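Local coordinates for beta subunit of photoactivated adenylyl cyclase (Beggiatoa sp. PS, PDB 5M2A), which probably makes cyclic AMP from ATP in response to blue light, sensed by a flavin-binding BLUF domain joined to an adenylyl cyclase catalytic domain, at residues Ile77-Asp85 against Val134-Ile142. Sequence-based numbering, arbitrary orientation.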
loop_
_atom_site.group_PDB
_atom_site.type_symbol
_atom_site.label_atom_id
_atom_site.label_comp_id
_atom_site.label_asym_id
_atom_site.label_seq_id
_atom_site.Cartn_x
_atom_site.Cartn_y
_atom_site.Cartn_z
ATOM N N ILE A 77 -15.080 -10.651 6.289
ATOM C CA ILE A 77 -15.361 -11.536 5.164
ATOM C C ILE A 77 -14.759 -10.953 3.894
ATOM O O ILE A 77 -14.988 -9.784 3.559
ATOM C CB ILE A 77 -16.875 -11.750 5.016
ATOM C CG1 ILE A 77 -17.449 -12.338 6.309
ATOM C CG2 ILE A 77 -17.163 -12.648 3.815
ATOM C CD1 ILE A 77 -18.958 -12.231 6.406
ATOM N N LEU A 78 -13.988 -11.767 3.177
ATOM C CA LEU A 78 -13.399 -11.358 1.908
ATOM C C LEU A 78 -13.666 -12.448 0.884
ATOM O O LEU A 78 -13.173 -13.574 1.022
ATOM C CB LEU A 78 -11.901 -11.083 2.040
ATOM C CG LEU A 78 -11.184 -10.774 0.722
ATOM C CD1 LEU A 78 -11.757 -9.530 0.071
ATOM C CD2 LEU A 78 -9.682 -10.624 0.920
ATOM N N CYS A 79 -14.450 -12.117 -0.134
ATOM C CA CYS A 79 -14.623 -13.013 -1.267
ATOM C C CYS A 79 -13.384 -12.944 -2.149
ATOM O O CYS A 79 -12.988 -11.859 -2.590
ATOM C CB CYS A 79 -15.874 -12.643 -2.060
ATOM S SG CYS A 79 -16.181 -13.739 -3.465
ATOM N N LEU A 80 -12.776 -14.104 -2.406
ATOM C CA LEU A 80 -11.492 -14.179 -3.093
ATOM C C LEU A 80 -11.609 -14.445 -4.580
ATOM O O LEU A 80 -10.721 -14.052 -5.345
ATOM C CB LEU A 80 -10.627 -15.283 -2.484
ATOM C CG LEU A 80 -10.190 -15.099 -1.039
ATOM C CD1 LEU A 80 -9.395 -16.317 -0.626
ATOM C CD2 LEU A 80 -9.370 -13.829 -0.893
ATOM N N LYS A 81 -12.674 -15.105 -5.009
ATOM C CA LYS A 81 -12.755 -15.517 -6.396
ATOM C C LYS A 81 -14.213 -15.759 -6.731
ATOM O O LYS A 81 -14.961 -16.308 -5.920
ATOM C CB LYS A 81 -11.918 -16.780 -6.652
ATOM C CG LYS A 81 -12.063 -17.354 -8.057
ATOM C CD LYS A 81 -11.468 -18.752 -8.160
ATOM C CE LYS A 81 -9.964 -18.723 -8.366
ATOM N NZ LYS A 81 -9.388 -20.102 -8.400
ATOM N N THR A 82 -14.607 -15.327 -7.920
ATOM C CA THR A 82 -15.925 -15.630 -8.458
ATOM C C THR A 82 -15.737 -16.121 -9.881
ATOM O O THR A 82 -15.153 -15.415 -10.710
ATOM C CB THR A 82 -16.845 -14.408 -8.418
ATOM O OG1 THR A 82 -16.970 -13.952 -7.068
ATOM C CG2 THR A 82 -18.218 -14.768 -8.930
ATOM N N GLU A 83 -16.208 -17.334 -10.152
ATOM C CA GLU A 83 -16.191 -17.912 -11.487
ATOM C C GLU A 83 -17.602 -17.848 -12.051
ATOM O O GLU A 83 -18.545 -18.354 -11.433
ATOM C CB GLU A 83 -15.692 -19.355 -11.458
ATOM C CG GLU A 83 -14.239 -19.514 -11.064
ATOM C CD GLU A 83 -13.861 -20.970 -10.848
ATOM O OE1 GLU A 83 -13.822 -21.409 -9.678
ATOM O OE2 GLU A 83 -13.621 -21.678 -11.854
ATOM N N TYR A 84 -17.750 -17.219 -13.210
ATOM C CA TYR A 84 -19.049 -17.066 -13.844
ATOM C C TYR A 84 -19.212 -18.072 -14.975
ATOM O O TYR A 84 -18.233 -18.509 -15.589
ATOM C CB TYR A 84 -19.230 -15.645 -14.378
ATOM C CG TYR A 84 -19.352 -14.600 -13.291
ATOM C CD1 TYR A 84 -20.575 -14.340 -12.688
ATOM C CD2 TYR A 84 -18.245 -13.877 -12.867
ATOM C CE1 TYR A 84 -20.697 -13.388 -11.697
ATOM C CE2 TYR A 84 -18.356 -12.919 -11.874
ATOM C CZ TYR A 84 -19.586 -12.679 -11.293
ATOM O OH TYR A 84 -19.706 -11.731 -10.301
ATOM N N ASP A 85 -20.466 -18.441 -15.233
ATOM C CA ASP A 85 -20.828 -19.335 -16.332
ATOM C C ASP A 85 -20.023 -20.635 -16.273
ATOM O O ASP A 85 -19.456 -21.095 -17.268
ATOM C CB ASP A 85 -20.649 -18.634 -17.681
ATOM C CG ASP A 85 -21.439 -19.295 -18.799
ATOM O OD1 ASP A 85 -21.808 -20.481 -18.663
ATOM O OD2 ASP A 85 -21.693 -18.623 -19.820
ATOM N N VAL A 134 -8.552 -1.697 -4.099
ATOM C CA VAL A 134 -8.093 -3.029 -4.482
ATOM C C VAL A 134 -8.912 -4.106 -3.777
ATOM O O VAL A 134 -9.287 -5.122 -4.380
ATOM C CB VAL A 134 -6.596 -3.185 -4.180
ATOM C CG1 VAL A 134 -6.231 -4.625 -4.372
ATOM C CG2 VAL A 134 -5.759 -2.283 -5.087
ATOM N N ILE A 135 -9.182 -3.911 -2.484
ATOM C CA ILE A 135 -10.000 -4.866 -1.740
ATOM C C ILE A 135 -11.394 -4.948 -2.348
ATOM O O ILE A 135 -11.974 -6.036 -2.479
ATOM C CB ILE A 135 -10.042 -4.472 -0.251
ATOM C CG1 ILE A 135 -8.654 -4.617 0.376
ATOM C CG2 ILE A 135 -11.092 -5.298 0.503
ATOM C CD1 ILE A 135 -8.081 -6.024 0.302
ATOM N N TYR A 136 -11.947 -3.802 -2.735
ATOM C CA TYR A 136 -13.252 -3.780 -3.386
ATOM C C TYR A 136 -13.250 -4.621 -4.657
ATOM O O TYR A 136 -14.134 -5.466 -4.861
ATOM C CB TYR A 136 -13.641 -2.333 -3.692
ATOM C CG TYR A 136 -14.948 -2.206 -4.424
ATOM C CD1 TYR A 136 -16.154 -2.203 -3.735
ATOM C CD2 TYR A 136 -14.979 -2.097 -5.804
ATOM C CE1 TYR A 136 -17.353 -2.095 -4.401
ATOM C CE2 TYR A 136 -16.174 -1.987 -6.482
ATOM C CZ TYR A 136 -17.358 -1.988 -5.777
ATOM O OH TYR A 136 -18.549 -1.878 -6.454
ATOM N N LEU A 137 -12.258 -4.407 -5.525
ATOM C CA LEU A 137 -12.197 -5.150 -6.783
ATOM C C LEU A 137 -12.109 -6.649 -6.539
ATOM O O LEU A 137 -12.781 -7.439 -7.214
ATOM C CB LEU A 137 -11.007 -4.681 -7.615
ATOM C CG LEU A 137 -11.165 -3.285 -8.211
ATOM C CD1 LEU A 137 -9.856 -2.811 -8.813
ATOM C CD2 LEU A 137 -12.285 -3.265 -9.258
ATOM N N ILE A 138 -11.282 -7.059 -5.579
ATOM C CA ILE A 138 -11.158 -8.482 -5.274
ATOM C C ILE A 138 -12.477 -9.030 -4.755
ATOM O O ILE A 138 -12.900 -10.133 -5.129
ATOM C CB ILE A 138 -10.015 -8.711 -4.271
ATOM C CG1 ILE A 138 -8.679 -8.394 -4.936
ATOM C CG2 ILE A 138 -10.023 -10.154 -3.762
ATOM C CD1 ILE A 138 -7.551 -8.356 -3.986
ATOM N N ASN A 139 -13.143 -8.277 -3.873
ATOM C CA ASN A 139 -14.424 -8.714 -3.336
ATOM C C ASN A 139 -15.465 -8.894 -4.443
ATOM O O ASN A 139 -16.359 -9.738 -4.313
ATOM C CB ASN A 139 -14.911 -7.709 -2.294
ATOM C CG ASN A 139 -15.912 -8.301 -1.326
ATOM O OD1 ASN A 139 -15.829 -9.475 -0.966
ATOM N ND2 ASN A 139 -16.866 -7.483 -0.893
ATOM N N GLN A 140 -15.357 -8.117 -5.517
ATOM C CA GLN A 140 -16.293 -8.196 -6.629
ATOM C C GLN A 140 -15.912 -9.262 -7.648
ATOM O O GLN A 140 -16.573 -9.371 -8.684
ATOM C CB GLN A 140 -16.406 -6.834 -7.313
ATOM C CG GLN A 140 -17.026 -5.762 -6.431
ATOM C CD GLN A 140 -18.416 -6.137 -5.948
ATOM O OE1 GLN A 140 -19.215 -6.713 -6.690
ATOM N NE2 GLN A 140 -18.708 -5.818 -4.692
ATOM N N GLY A 141 -14.872 -10.048 -7.378
ATOM C CA GLY A 141 -14.429 -11.066 -8.309
ATOM C C GLY A 141 -13.621 -10.552 -9.476
ATOM O O GLY A 141 -13.534 -11.229 -10.505
ATOM N N ILE A 142 -13.021 -9.372 -9.348
ATOM C CA ILE A 142 -12.277 -8.724 -10.420
ATOM C C ILE A 142 -10.802 -8.723 -10.046
ATOM O O ILE A 142 -10.434 -8.257 -8.962
ATOM C CB ILE A 142 -12.773 -7.289 -10.657
ATOM C CG1 ILE A 142 -14.272 -7.280 -10.946
ATOM C CG2 ILE A 142 -11.993 -6.643 -11.786
ATOM C CD1 ILE A 142 -14.844 -5.890 -11.085
HETATM O O HOH W 1 -11.425 -11.732 -7.007
HETATM O O HOH W 2 -12.675 -13.763 -9.417
HETATM O O HOH W 3 -14.904 -12.599 -5.433
#
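Asn139 reaches from the last turn of helix 132-139 to the backbone of Cys79 on strand 77-83. Its CG stands anti to the backbone N (chi1 -158°), which carries the amide off the helix toward the strand. Cys79 N donates to Asn139 OD1 at 3.1 Å. The N-H points at the oxygen with an angle of 156°, and the donor lies in the carbonyl plane. Asn139 is modelled in two conformers; the bond belongs to the one described here and may not be made all the time. The same oxygen sits 3.4 Å from Cys79 CB. In return, Asn139 CA makes a CA-H...O contact with Cys79 O.

Beside this bond, Leu78 uses one methyl, CD1. It touches Ile135 CG2 and Ile138 CG2, each at 4.3 Å. Ile138 also turns CG2 to Cys79 O, 3.6 Å away. His123 of helix 110-129 packs on Leu78 and Leu80, and Leu126 of the second subunit packs on Ile138.

Around the C-terminal end of the helix, water fills in between the segments. Gly141 has positive phi and closes the helix in a Schellman motif. Its CA lies 4.0 Å from Thr82 OG1. Water 2 accepts from Thr82 N and can donate to Gly141 O. Water 1 lies 2.9 Å from both Leu80 O and Ile138 O and can donate to either. Water 3 links Ile138 O with Thr82 OG1.

Cys79 O and Ile138 O are two acceptors only 3.1 Å apart. Ile138 O takes the N-H of Gly141 and a proton from water 3, and water 1 can donate to it as well. These donors probably offset the repulsion between the two carbonyls. The contact thus joins an outer strand of the flavin-binding BLUF sheet to the helix leading toward the cyclase domain. The segments meet through one polar side-chain bond, perhaps part-time, a small apolar patch and water bridges, with few direct bonds.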